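Local coordinates for putative iron-regulated protein A (Parabacteroides distasonis ATCC 8503, PDB 4ECG) that probably works as an imelysin-like metal-binding protein of the peptidase M75 family, and carries calcium ions in the crystal, though its biological role is unproven, at residues 32-36 and 225-229; 77-82 and 155-161; 81-85 and 148-152; 121-127 and 170-176; 203-208 and 219-223. All coordinates share one frame; numbering follows the deposited sequence.

Contact 1: 32-36 and 225-229. With CA (calcium ion), chain C.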
# COMPACT_ATOMS: atom_id res chain seq x y z
N MSE A 32 10.52 -1.32 24.40
CA MSE A 32 10.15 -1.94 23.13
C MSE A 32 8.64 -2.19 23.06
O MSE A 32 8.05 -2.02 22.01
CB MSE A 32 10.91 -3.25 22.94
CG MSE A 32 12.34 -3.08 22.39
SE MSE A 32 13.29 -4.74 22.30
CE MSE A 32 13.45 -5.14 24.16
N SER A 33 8.05 -2.61 24.18
CA SER A 33 6.59 -2.86 24.23
C SER A 33 5.78 -1.56 23.97
O SER A 33 4.73 -1.57 23.30
CB SER A 33 6.25 -3.48 25.59
OG SER A 33 4.93 -3.96 25.60
N ALA A 34 6.30 -0.44 24.47
CA ALA A 34 5.64 0.88 24.26
C ALA A 34 5.73 1.34 22.79
O ALA A 34 4.83 1.99 22.28
CB ALA A 34 6.21 1.95 25.21
N VAL A 35 6.82 1.00 22.11
CA VAL A 35 6.93 1.29 20.69
C VAL A 35 5.86 0.51 19.89
O VAL A 35 5.15 1.08 19.05
CB VAL A 35 8.35 0.97 20.17
CG1 VAL A 35 8.38 0.89 18.64
CG2 VAL A 35 9.37 1.96 20.74
N VAL A 36 5.71 -0.77 20.21
CA VAL A 36 4.69 -1.63 19.58
C VAL A 36 3.29 -1.12 19.91
O VAL A 36 2.45 -1.01 19.03
CB VAL A 36 4.85 -3.10 20.06
CG1 VAL A 36 3.73 -3.97 19.53
CG2 VAL A 36 6.23 -3.65 19.70
N VAL A 225 8.37 -9.58 22.58
CA VAL A 225 8.38 -8.20 22.09
C VAL A 225 9.37 -8.02 20.95
O VAL A 225 9.15 -7.17 20.07
CB VAL A 225 8.65 -7.16 23.19
CG1 VAL A 225 10.09 -7.23 23.70
CG2 VAL A 225 8.29 -5.76 22.67
N TYR A 226 10.46 -8.79 20.97
CA TYR A 226 11.43 -8.75 19.88
C TYR A 226 10.80 -9.23 18.58
O TYR A 226 11.11 -8.72 17.51
CB TYR A 226 12.68 -9.59 20.19
CG TYR A 226 13.50 -9.17 21.41
CD1 TYR A 226 14.46 -8.16 21.31
CD2 TYR A 226 13.33 -9.80 22.65
CE1 TYR A 226 15.22 -7.77 22.42
CE2 TYR A 226 14.08 -9.41 23.76
CZ TYR A 226 15.02 -8.39 23.63
OH TYR A 226 15.78 -8.00 24.69
N GLN A 227 9.93 -10.21 18.66
CA GLN A 227 9.26 -10.64 17.48
C GLN A 227 8.32 -9.61 16.92
O GLN A 227 8.20 -9.50 15.72
CB GLN A 227 8.51 -11.96 17.75
CG GLN A 227 9.49 -13.11 17.99
CD GLN A 227 8.81 -14.46 18.08
OE1 GLN A 227 7.71 -14.68 17.56
NE2 GLN A 227 9.47 -15.38 18.72
N ALA A 228 7.67 -8.85 17.79
CA ALA A 228 6.75 -7.78 17.38
C ALA A 228 7.47 -6.65 16.65
O ALA A 228 7.05 -6.24 15.60
CB ALA A 228 5.96 -7.24 18.58
N ILE A 229 8.57 -6.15 17.20
CA ILE A 229 9.42 -5.17 16.51
C ILE A 229 9.98 -5.72 15.19
O ILE A 229 10.01 -5.00 14.22
CB ILE A 229 10.65 -4.73 17.40
CG1 ILE A 229 10.23 -3.90 18.63
CG2 ILE A 229 11.62 -3.88 16.61
CD1 ILE A 229 9.79 -2.52 18.25
CA CA C . 6.96 -15.52 15.64
O HOH W 1 6.19 -17.65 16.95
O HOH W 2 8.68 -17.08 15.46
O HOH W 3 6.23 -16.52 13.54
O HOH W 4 8.82 -14.42 14.74
O HOH W 5 6.09 -13.21 14.66
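Met32, modelled as selenomethionine, reaches across to Tyr226 and makes a Met-aromatic contact with its ring. Its SE lies 4.2 Å from the centroid of the Tyr226 ring and 36° off the ring normal, so it approaches the ring obliquely. The bend at chi3 (-67°) lays the terminal CE along the CE1, CZ and OH atoms of the tyrosine. Nearer the backbone, Met32 CB meets Val225 CG2 at 3.6 Å. That same methyl presses on the backbone of helix 29-68, 3.5 Å from Ser33 N. One turn further on, Val36 CG2 touches Ala228 CB at 3.8 Å and also Ile229 CD1. The isoleucine tip runs at about a right angle to Val35, whose CG1 is 3.7 Å from Ile229 CD1. This is apolar helix-helix packing: the start of the long helix 29-68 lies across the first turns of helix 225-233, their short axes 9.4 Å apart and inclined at 42°. Leu318 of helix 315-322 and Phe379 near the C terminus pack on Met32, and Ser33 OG is hydrogen-bonded to His215. From the far side of helix 225-233, Gln227 OE1 binds a calcium ion at 2.2 Å; Ser221 O and five waters complete that shell, and Gly223 N donates to the same amide oxygen.

Contact 2: 77-82 and 155-161. With CA (calcium ion), chain I.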
# COMPACT_ATOMS: atom_id res chain seq x y z
N ALA A 77 -17.08 10.54 -7.36
CA ALA A 77 -16.71 9.14 -7.15
C ALA A 77 -15.22 8.95 -7.41
O ALA A 77 -14.50 8.29 -6.63
CB ALA A 77 -17.53 8.22 -8.02
N CYS A 78 -14.73 9.59 -8.46
CA CYS A 78 -13.30 9.54 -8.80
C CYS A 78 -12.42 10.15 -7.72
O CYS A 78 -11.37 9.60 -7.39
CB CYS A 78 -13.05 10.23 -10.15
SG CYS A 78 -13.66 9.36 -11.63
N ASP A 79 -12.82 11.30 -7.19
CA ASP A 79 -12.10 11.94 -6.09
C ASP A 79 -12.09 10.98 -4.88
O ASP A 79 -11.04 10.76 -4.23
CB ASP A 79 -12.77 13.26 -5.65
CG ASP A 79 -12.63 14.43 -6.69
OD1 ASP A 79 -11.84 14.28 -7.65
OD2 ASP A 79 -13.30 15.51 -6.51
N ALA A 80 -13.25 10.44 -4.55
CA ALA A 80 -13.39 9.54 -3.41
C ALA A 80 -12.49 8.27 -3.59
O ALA A 80 -11.91 7.77 -2.64
CB ALA A 80 -14.87 9.19 -3.16
N TRP A 81 -12.32 7.79 -4.81
CA TRP A 81 -11.46 6.63 -5.10
C TRP A 81 -10.04 6.95 -4.73
O TRP A 81 -9.36 6.18 -4.00
CB TRP A 81 -11.57 6.26 -6.59
CG TRP A 81 -10.74 5.08 -7.01
CD1 TRP A 81 -11.12 3.75 -7.04
CD2 TRP A 81 -9.32 5.07 -7.39
NE1 TRP A 81 -10.08 2.96 -7.43
CE2 TRP A 81 -8.98 3.70 -7.65
CE3 TRP A 81 -8.36 6.04 -7.55
CZ2 TRP A 81 -7.71 3.32 -8.05
CZ3 TRP A 81 -7.08 5.66 -7.96
CH2 TRP A 81 -6.76 4.33 -8.20
N ARG A 82 -9.55 8.10 -5.20
CA ARG A 82 -8.20 8.60 -4.83
C ARG A 82 -7.99 8.80 -3.32
O ARG A 82 -6.91 8.52 -2.79
CB ARG A 82 -7.87 9.92 -5.52
CG ARG A 82 -7.78 9.85 -7.04
CD ARG A 82 -7.29 11.19 -7.57
NE ARG A 82 -7.51 11.38 -9.02
CZ ARG A 82 -6.74 10.89 -10.00
NH1 ARG A 82 -5.71 10.10 -9.74
NH2 ARG A 82 -7.00 11.18 -11.27
N LEU A 155 -13.85 3.94 -13.90
CA LEU A 155 -14.13 5.32 -13.50
C LEU A 155 -13.31 6.39 -14.26
O LEU A 155 -13.71 7.55 -14.36
CB LEU A 155 -13.85 5.47 -12.00
CG LEU A 155 -14.83 4.81 -11.07
CD1 LEU A 155 -14.28 4.90 -9.64
CD2 LEU A 155 -16.23 5.44 -11.18
N PHE A 156 -12.17 5.97 -14.77
CA PHE A 156 -11.12 6.84 -15.24
C PHE A 156 -10.68 6.49 -16.67
O PHE A 156 -10.68 5.34 -17.07
CB PHE A 156 -9.85 6.70 -14.34
CG PHE A 156 -9.98 7.27 -12.97
CD1 PHE A 156 -9.79 8.65 -12.75
CD2 PHE A 156 -10.23 6.46 -11.88
CE1 PHE A 156 -9.88 9.18 -11.48
CE2 PHE A 156 -10.31 7.00 -10.60
CZ PHE A 156 -10.16 8.35 -10.41
N LEU A 157 -10.26 7.49 -17.43
CA LEU A 157 -9.60 7.25 -18.70
C LEU A 157 -8.40 8.18 -18.82
O LEU A 157 -8.51 9.43 -18.78
CB LEU A 157 -10.56 7.47 -19.86
CG LEU A 157 -10.08 7.15 -21.27
CD1 LEU A 157 -9.72 5.66 -21.35
CD2 LEU A 157 -11.18 7.53 -22.27
N ASP A 158 -7.24 7.57 -18.98
CA ASP A 158 -5.98 8.28 -19.00
C ASP A 158 -5.87 9.56 -18.10
O ASP A 158 -5.53 10.63 -18.56
CB ASP A 158 -5.54 8.54 -20.45
CG ASP A 158 -4.13 7.98 -20.73
OD1 ASP A 158 -3.35 7.61 -19.79
OD2 ASP A 158 -3.83 7.88 -21.93
N GLY A 159 -6.13 9.39 -16.82
CA GLY A 159 -5.95 10.42 -15.85
C GLY A 159 -7.18 11.21 -15.43
O GLY A 159 -7.14 11.95 -14.46
N GLU A 160 -8.28 11.03 -16.13
CA GLU A 160 -9.41 11.90 -15.93
C GLU A 160 -10.62 11.05 -15.68
O GLU A 160 -10.66 9.91 -16.12
CB GLU A 160 -9.67 12.72 -17.21
CG GLU A 160 -8.59 13.74 -17.52
CD GLU A 160 -8.96 14.73 -18.62
OE1 GLU A 160 -9.88 14.46 -19.43
OE2 GLU A 160 -8.31 15.80 -18.65
N PRO A 161 -11.65 11.64 -15.07
CA PRO A 161 -12.94 11.01 -15.12
C PRO A 161 -13.29 10.60 -16.50
O PRO A 161 -13.04 11.32 -17.47
CB PRO A 161 -13.86 12.09 -14.62
CG PRO A 161 -13.00 12.82 -13.61
CD PRO A 161 -11.73 12.94 -14.38
CA CA I . -12.48 15.11 -19.37
O HOH W 6 -12.51 12.53 -19.79
O HOH W 7 -11.96 14.32 -21.66
O HOH W 8 -15.15 15.76 -19.70
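Phe156 sets its ring among three side chains of helix 71-89, each turned to it differently. Cys78 lies over one face, with SG 3.9 Å from the centroid of the Phe156 ring and only 17° off the normal, a sulfur-aromatic contact; Cys78 CB comes closer still, 3.5 Å from Phe156 CZ. Toward Trp81 the phenylalanine presents an edge instead. The pair is an offset edge-to-face one with planes at 66°, and Phe156 CE2 sits 3.7 Å from Trp81 CE3. With CG anti to the backbone N (chi1 180°), the indole is carried across to the phenylalanine. Arg82 stretches past obliquely, a face of its guanidinium over Phe156 CE1, with NH2 at 3.5 Å from that atom, while NH1 is hydrogen-bonded to Asn283 and Ser281. Phe156 opens the first strand of a small beta hairpin, 156-157 with 160-161, closed by a type I' turn from Leu157 to Glu160. Leu155 just before it and Pro161 at the hairpin's end both touch Cys78 SG, Pro161 through CG at 4.0 Å. On the hairpin's outer side Glu160 OE1 binds a calcium ion at 2.7 Å, and one of that ion's waters donates to Pro161 O.

Contact 3: 81-85 and 148-152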
# COMPACT_ATOMS: atom_id res chain seq x y z
N TRP A 81 -12.32 7.79 -4.81
CA TRP A 81 -11.46 6.63 -5.10
C TRP A 81 -10.04 6.95 -4.73
O TRP A 81 -9.36 6.18 -4.00
CB TRP A 81 -11.57 6.26 -6.59
CG TRP A 81 -10.74 5.08 -7.01
CD1 TRP A 81 -11.12 3.75 -7.04
CD2 TRP A 81 -9.32 5.07 -7.39
NE1 TRP A 81 -10.08 2.96 -7.43
CE2 TRP A 81 -8.98 3.70 -7.65
CE3 TRP A 81 -8.36 6.04 -7.55
CZ2 TRP A 81 -7.71 3.32 -8.05
CZ3 TRP A 81 -7.08 5.66 -7.96
CH2 TRP A 81 -6.76 4.33 -8.20
N ARG A 82 -9.55 8.10 -5.20
CA ARG A 82 -8.20 8.60 -4.83
C ARG A 82 -7.99 8.80 -3.32
O ARG A 82 -6.91 8.52 -2.79
CB ARG A 82 -7.87 9.92 -5.52
CG ARG A 82 -7.78 9.85 -7.04
CD ARG A 82 -7.29 11.19 -7.57
NE ARG A 82 -7.51 11.38 -9.02
CZ ARG A 82 -6.74 10.89 -10.00
NH1 ARG A 82 -5.71 10.10 -9.74
NH2 ARG A 82 -7.00 11.18 -11.27
N ALA A 83 -8.99 9.34 -2.66
CA ALA A 83 -8.91 9.67 -1.24
C ALA A 83 -8.87 8.39 -0.36
O ALA A 83 -8.14 8.34 0.59
CB ALA A 83 -10.04 10.60 -0.83
N VAL A 84 -9.64 7.35 -0.70
CA VAL A 84 -9.56 6.09 0.06
C VAL A 84 -8.23 5.39 -0.22
O VAL A 84 -7.71 4.65 0.61
CB VAL A 84 -10.79 5.12 -0.14
CG1 VAL A 84 -10.85 4.45 -1.49
CG2 VAL A 84 -10.76 4.08 0.93
N ARG A 85 -7.68 5.65 -1.40
CA ARG A 85 -6.43 5.04 -1.74
C ARG A 85 -5.22 5.58 -0.95
O ARG A 85 -4.22 4.90 -0.86
CB ARG A 85 -6.18 5.17 -3.24
CG ARG A 85 -5.05 4.25 -3.69
CD ARG A 85 -5.11 3.90 -5.14
NE ARG A 85 -3.99 3.04 -5.49
CZ ARG A 85 -4.00 1.71 -5.44
NH1 ARG A 85 -5.06 1.03 -5.07
NH2 ARG A 85 -2.92 1.07 -5.77
N PHE A 148 -9.50 -2.34 -6.36
CA PHE A 148 -9.27 -0.92 -6.70
C PHE A 148 -9.10 -0.67 -8.20
O PHE A 148 -9.60 0.29 -8.75
CB PHE A 148 -8.00 -0.40 -6.05
CG PHE A 148 -8.17 0.17 -4.68
CD1 PHE A 148 -8.48 1.48 -4.52
CD2 PHE A 148 -7.89 -0.60 -3.57
CE1 PHE A 148 -8.56 2.03 -3.27
CE2 PHE A 148 -7.97 -0.07 -2.31
CZ PHE A 148 -8.32 1.26 -2.17
N HIS A 149 -8.40 -1.57 -8.86
CA HIS A 149 -8.05 -1.31 -10.25
C HIS A 149 -9.14 -1.64 -11.23
O HIS A 149 -9.16 -1.09 -12.32
CB HIS A 149 -6.72 -1.98 -10.60
CG HIS A 149 -5.56 -1.46 -9.76
ND1 HIS A 149 -5.18 -0.17 -9.77
CD2 HIS A 149 -4.77 -2.09 -8.82
CE1 HIS A 149 -4.18 0.00 -8.90
NE2 HIS A 149 -3.92 -1.18 -8.32
N THR A 150 -10.08 -2.51 -10.86
CA THR A 150 -11.19 -2.78 -11.75
C THR A 150 -12.13 -1.55 -11.68
O THR A 150 -12.58 -1.08 -12.72
CB THR A 150 -11.93 -4.11 -11.41
OG1 THR A 150 -11.04 -5.20 -11.57
CG2 THR A 150 -13.14 -4.33 -12.32
N ALA A 151 -12.42 -1.05 -10.49
CA ALA A 151 -13.18 0.19 -10.28
C ALA A 151 -12.48 1.36 -11.06
O ALA A 151 -13.11 2.05 -11.82
CB ALA A 151 -13.30 0.50 -8.77
N GLU A 152 -11.16 1.45 -10.94
CA GLU A 152 -10.35 2.50 -11.57
C GLU A 152 -10.55 2.50 -13.05
O GLU A 152 -10.74 3.56 -13.67
CB GLU A 152 -8.85 2.24 -11.27
CG GLU A 152 -7.91 3.39 -11.58
CD GLU A 152 -6.44 3.01 -11.64
OE1 GLU A 152 -6.06 1.79 -11.50
OE2 GLU A 152 -5.66 3.96 -11.88
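Trp81 turns one indole face to Glu152, whose CG rides 3.4 Å above the plane near the rim; the carboxylate lies nearly parallel to the ring, 18° away. At the indole's edge NE1 donates to Phe148 O (3.0 Å, 145° at the hydrogen). That carbonyl is gripped twice, since Glu152 N reaches the same oxygen from the opposite face of its plane. The Phe148 ring in turn aims an edge at the five-membered ring of Trp81 in an offset edge-to-face pair, planes at 79°. Over a face of Phe148 sits Arg85, its chain extended from CG to NE, in a cation-pi contact, NH1 3.3 Å from CG of Phe148, and Val84 CG1 reaches Phe148 CE1 at 3.8 Å. Arg85 NH2 meanwhile lies 3.5 Å from His149 CE1; NH1 and NE form salt bridges with Asp109 and Asp287. A leucine in place of Trp81 would probably leave Phe148 O without its second donor and the Glu152 chain without the indole it rests on. Glu152 OE2 is hydrogen-bonded to Ser281 OG, and OE1 accepts from His149 ND1 (2.8 Å), in the imidazole plane; His149 NE2 is hydrogen-bonded to Glu277. Residues 148-152 thus carry the His-x-x-Glu part of the signature of imelysin-like proteins, on helix 147-155, which runs nearly antiparallel to helix 71-89, beside the calcium ligand Asp109.

Contact 4: 121-127 and 170-176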
# COMPACT_ATOMS: atom_id res chain seq x y z
N ILE A 121 -17.48 -10.74 -18.53
CA ILE A 121 -18.53 -10.58 -17.54
C ILE A 121 -19.47 -9.40 -17.96
O ILE A 121 -20.68 -9.48 -17.83
CB ILE A 121 -17.93 -10.37 -16.11
CG1 ILE A 121 -17.29 -11.66 -15.61
CG2 ILE A 121 -19.02 -9.95 -15.13
CD1 ILE A 121 -16.44 -11.47 -14.38
N ILE A 122 -18.91 -8.33 -18.50
CA ILE A 122 -19.71 -7.23 -18.93
C ILE A 122 -20.72 -7.71 -19.98
O ILE A 122 -21.85 -7.24 -20.00
CB ILE A 122 -18.85 -6.06 -19.50
CG1 ILE A 122 -18.02 -5.43 -18.37
CG2 ILE A 122 -19.76 -5.05 -20.21
CD1 ILE A 122 -16.92 -4.46 -18.84
N ALA A 123 -20.31 -8.67 -20.82
CA ALA A 123 -21.16 -9.21 -21.87
C ALA A 123 -22.18 -10.22 -21.34
O ALA A 123 -23.29 -10.22 -21.81
CB ALA A 123 -20.33 -9.85 -22.98
N THR A 124 -21.80 -11.08 -20.41
CA THR A 124 -22.66 -12.22 -20.03
C THR A 124 -23.46 -11.89 -18.80
O THR A 124 -24.50 -12.41 -18.59
CB THR A 124 -21.85 -13.51 -19.68
OG1 THR A 124 -20.91 -13.22 -18.63
CG2 THR A 124 -21.15 -14.09 -20.91
N GLY A 125 -22.91 -11.03 -17.96
CA GLY A 125 -23.53 -10.72 -16.69
C GLY A 125 -23.30 -11.77 -15.65
O GLY A 125 -24.02 -11.79 -14.68
N GLU A 126 -22.28 -12.61 -15.83
CA GLU A 126 -21.96 -13.67 -14.85
C GLU A 126 -21.15 -13.13 -13.66
O GLU A 126 -19.98 -13.45 -13.43
CB GLU A 126 -21.27 -14.87 -15.54
CG GLU A 126 -21.65 -16.23 -14.92
CD GLU A 126 -20.74 -17.41 -15.30
OE1 GLU A 126 -20.02 -17.27 -16.32
OE2 GLU A 126 -20.74 -18.46 -14.59
N PHE A 127 -21.79 -12.30 -12.87
CA PHE A 127 -21.11 -11.62 -11.77
C PHE A 127 -20.56 -12.51 -10.67
O PHE A 127 -19.60 -12.12 -10.02
CB PHE A 127 -22.00 -10.54 -11.18
CG PHE A 127 -22.40 -9.52 -12.18
CD1 PHE A 127 -21.44 -8.77 -12.83
CD2 PHE A 127 -23.73 -9.29 -12.44
CE1 PHE A 127 -21.82 -7.81 -13.76
CE2 PHE A 127 -24.14 -8.36 -13.37
CZ PHE A 127 -23.18 -7.61 -14.03
N ALA A 170 -21.67 0.25 -20.34
CA ALA A 170 -22.67 -0.81 -20.48
C ALA A 170 -23.49 -0.97 -19.15
O ALA A 170 -22.92 -0.82 -18.08
CB ALA A 170 -22.01 -2.14 -20.86
N LYS A 171 -24.80 -1.26 -19.24
CA LYS A 171 -25.70 -1.46 -18.08
C LYS A 171 -25.04 -2.49 -17.12
O LYS A 171 -25.04 -2.31 -15.92
CB LYS A 171 -27.12 -1.96 -18.52
CG LYS A 171 -28.44 -1.42 -17.85
CD LYS A 171 -29.68 -2.43 -17.93
CE LYS A 171 -31.17 -1.90 -18.13
NZ LYS A 171 -31.96 -1.91 -19.48
N ASN A 172 -24.51 -3.59 -17.67
CA ASN A 172 -23.86 -4.61 -16.86
C ASN A 172 -22.60 -4.08 -16.18
O ASN A 172 -22.27 -4.49 -15.09
CB ASN A 172 -23.51 -5.85 -17.66
CG ASN A 172 -24.69 -6.76 -17.93
OD1 ASN A 172 -25.75 -6.55 -17.38
ND2 ASN A 172 -24.50 -7.78 -18.80
N GLU A 173 -21.89 -3.18 -16.85
CA GLU A 173 -20.64 -2.66 -16.34
C GLU A 173 -20.91 -1.80 -15.12
O GLU A 173 -20.10 -1.77 -14.23
CB GLU A 173 -19.99 -1.86 -17.43
CG GLU A 173 -18.64 -1.29 -17.11
CD GLU A 173 -18.07 -0.50 -18.27
OE1 GLU A 173 -18.79 -0.34 -19.30
OE2 GLU A 173 -16.90 -0.06 -18.17
N LEU A 174 -22.07 -1.13 -15.08
CA LEU A 174 -22.47 -0.34 -13.92
C LEU A 174 -22.74 -1.23 -12.72
O LEU A 174 -22.30 -0.96 -11.60
CB LEU A 174 -23.72 0.51 -14.21
CG LEU A 174 -23.40 1.75 -15.08
CD1 LEU A 174 -24.68 2.26 -15.70
CD2 LEU A 174 -22.68 2.86 -14.31
N GLU A 175 -23.47 -2.31 -12.95
CA GLU A 175 -23.70 -3.23 -11.87
C GLU A 175 -22.34 -3.86 -11.39
O GLU A 175 -22.10 -4.10 -10.19
CB GLU A 175 -24.72 -4.29 -12.29
CG GLU A 175 -25.10 -5.21 -11.16
CD GLU A 175 -25.80 -4.52 -9.95
OE1 GLU A 175 -26.45 -3.43 -10.16
OE2 GLU A 175 -25.70 -5.10 -8.81
N TYR A 176 -21.43 -4.08 -12.35
CA TYR A 176 -20.12 -4.64 -12.04
C TYR A 176 -19.41 -3.69 -11.08
O TYR A 176 -19.01 -4.07 -10.00
CB TYR A 176 -19.39 -4.86 -13.38
CG TYR A 176 -18.16 -5.77 -13.37
CD1 TYR A 176 -17.33 -5.91 -12.23
CD2 TYR A 176 -17.80 -6.46 -14.50
CE1 TYR A 176 -16.18 -6.67 -12.26
CE2 TYR A 176 -16.67 -7.25 -14.51
CZ TYR A 176 -15.88 -7.37 -13.39
OH TYR A 176 -14.79 -8.21 -13.45
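The C-terminal end of helix 115-124 rests on the first turns of helix 171-196, where Asn172 reaches over to Ile122. Asn172 ND2 donates to Ile122 O at 3.0 Å, the oxygen lying close to the amide plane but the donor 41° out of the carbonyl plane. The amide serves a carbonyl at the helix end, where the chain leaves the helix at Gly125 with positive phi and Glu126 N turns back to Thr124 OG1 in an ST turn; the same OG1 is hydrogen-bonded to Glu120 O. Phe127 CZ points edge-on at Asn172 O, 3.4 Å away, and CE1 packs on Tyr176 CB. Tyr176, its CG anti to the backbone N (chi1 -164°), crosses Ile121 at about a right angle, CE2 3.6 Å from Ile121 CG2, and its OH is hydrogen-bonded to Leu145 O. Toward the start of helix 171-196, Ile122 CG2 meets Ala170 CB at 3.7 Å. Ala170, at the N-cap, donates through N to Glu173 OE1 (3.1 Å); OE2 pairs with Arg162.

Contact 5: 203-208 and 219-223. With CA (calcium ion), chain C.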
# COMPACT_ATOMS: atom_id res chain seq x y z
N ASP A 203 -8.82 -18.13 10.26
CA ASP A 203 -7.61 -17.33 9.97
C ASP A 203 -7.38 -16.08 10.89
O ASP A 203 -6.26 -15.64 11.12
CB ASP A 203 -7.67 -16.79 8.53
CG ASP A 203 -7.74 -17.87 7.46
OD1 ASP A 203 -7.32 -19.03 7.66
OD2 ASP A 203 -8.18 -17.48 6.37
N VAL A 204 -8.47 -15.46 11.34
CA VAL A 204 -8.41 -14.25 12.16
C VAL A 204 -9.42 -14.38 13.28
O VAL A 204 -10.51 -13.78 13.23
CB VAL A 204 -8.73 -12.98 11.34
CG1 VAL A 204 -8.67 -11.77 12.25
CG2 VAL A 204 -7.80 -12.87 10.13
N PRO A 205 -9.09 -15.18 14.31
CA PRO A 205 -10.06 -15.42 15.36
C PRO A 205 -10.25 -14.25 16.30
O PRO A 205 -11.36 -13.97 16.66
CB PRO A 205 -9.47 -16.62 16.12
CG PRO A 205 -8.01 -16.66 15.76
CD PRO A 205 -7.93 -16.09 14.38
N SER A 206 -9.17 -13.62 16.71
CA SER A 206 -9.20 -12.60 17.77
C SER A 206 -8.50 -11.29 17.30
O SER A 206 -7.97 -11.19 16.21
CB SER A 206 -8.55 -13.16 19.04
OG SER A 206 -7.19 -13.48 18.82
N SER A 207 -8.53 -10.28 18.13
CA SER A 207 -7.98 -8.99 17.75
C SER A 207 -6.48 -9.06 17.43
O SER A 207 -5.72 -9.58 18.20
CB SER A 207 -8.22 -7.99 18.88
OG SER A 207 -7.51 -6.79 18.64
N TYR A 208 -6.08 -8.54 16.28
CA TYR A 208 -4.67 -8.60 15.91
C TYR A 208 -3.96 -7.54 16.68
O TYR A 208 -2.82 -7.76 17.05
CB TYR A 208 -4.41 -8.43 14.40
CG TYR A 208 -3.01 -8.88 13.99
CD1 TYR A 208 -2.73 -10.20 13.76
CD2 TYR A 208 -1.97 -7.94 13.87
CE1 TYR A 208 -1.44 -10.60 13.42
CE2 TYR A 208 -0.67 -8.32 13.52
CZ TYR A 208 -0.40 -9.66 13.30
OH TYR A 208 0.90 -10.06 12.97
N ALA A 219 -1.63 -15.58 20.46
CA ALA A 219 -2.25 -15.59 19.11
C ALA A 219 -1.28 -15.11 18.00
O ALA A 219 -0.40 -14.24 18.23
CB ALA A 219 -3.54 -14.77 19.09
N TYR A 220 -1.44 -15.71 16.82
CA TYR A 220 -0.73 -15.31 15.60
C TYR A 220 0.83 -15.46 15.66
O TYR A 220 1.55 -14.88 14.86
CB TYR A 220 -1.13 -13.88 15.22
CG TYR A 220 -2.64 -13.64 15.12
CD1 TYR A 220 -3.36 -14.09 14.03
CD2 TYR A 220 -3.33 -12.97 16.11
CE1 TYR A 220 -4.73 -13.90 13.93
CE2 TYR A 220 -4.69 -12.75 16.01
CZ TYR A 220 -5.40 -13.23 14.91
OH TYR A 220 -6.77 -13.01 14.78
N SER A 221 1.35 -16.25 16.61
CA SER A 221 2.79 -16.53 16.66
C SER A 221 3.64 -15.28 16.91
O SER A 221 4.78 -15.20 16.47
CB SER A 221 3.27 -17.24 15.35
OG SER A 221 2.66 -18.49 15.22
N ILE A 222 3.07 -14.30 17.61
CA ILE A 222 3.86 -13.16 18.05
C ILE A 222 4.27 -13.51 19.46
O ILE A 222 3.46 -13.40 20.37
CB ILE A 222 3.09 -11.83 18.03
CG1 ILE A 222 2.40 -11.67 16.67
CG2 ILE A 222 4.07 -10.71 18.41
CD1 ILE A 222 1.53 -10.44 16.53
N GLY A 223 5.51 -13.98 19.62
CA GLY A 223 5.91 -14.78 20.81
C GLY A 223 6.54 -13.96 21.92
O GLY A 223 6.57 -14.38 23.08
CA CA C . 6.96 -15.52 15.64
O HOH W 1 6.19 -17.65 16.95
O HOH W 2 8.68 -17.08 15.46
O HOH W 3 6.23 -16.52 13.54
O HOH W 4 8.82 -14.42 14.74
O HOH W 5 6.09 -13.21 14.66
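Tyr220 OH donates to Ser206 O at 2.6 Å, tilted 24° from the carbonyl plane. Carbon atoms also crowd that hydroxyl, Pro205 CD at 3.3 Å and Val204 CG1 at 3.4 Å from Tyr220 OH. The first torsion of the tyrosine (CG anti to the carbonyl carbon, chi1 -52°) carries the ring into the curl of backbone 203-206, where Asp203 O lies at its edge, 3.6 Å from Tyr220 CE1. The aromatic contact comes from Tyr208, whose CD1 stands 3.6 Å above the centre of the Tyr220 ring plane; the two rings are inclined at 58°. The phenol end of Tyr208 reaches Ile222, whose CD1 is 3.6 Å from Tyr208 OH. Trp195 meets Tyr208 edge to face, and Ser207 OG, at the N-cap of helix 208-214, is hydrogen-bonded to Trp195 O and caps Glu210 N. A phenylalanine in place of Tyr220 is likely to leave Ser206 O without this donor and the ring less firmly tied to the loop. The remaining interaction is with metal: Ser221 O binds a calcium ion at 2.4 Å. Tyr220 and Ser221 are the middle residues of a type I' turn, both with positive phi. The chemistry implies a turn whose two central residues are held from different directions, one through its phenol, the other through its carbonyl on calcium.

Starting from the N terminus, helix 29-68 makes contact 1 with helix 225-233 and so closes the widest loop, which holds all four other contacts. Helix 71-89 comes next and serves two of them: contact 3 joins it to helix 147-155, and contact 2, overlapping at Trp81 and Arg82, to the hairpin that follows that helix. Contact 4 begins inside both loops, at the end of helix 115-124, and finishes beyond them on helix 171-196, thus crossing each; it touches contact 3 through Thr150 and Tyr176. Contact 5 opens only afterwards, a short loop round helix 208-214, and meets contact 1 at a shared calcium ion; contact 1 lies across the chain's centre from contacts 2, 3 and 4.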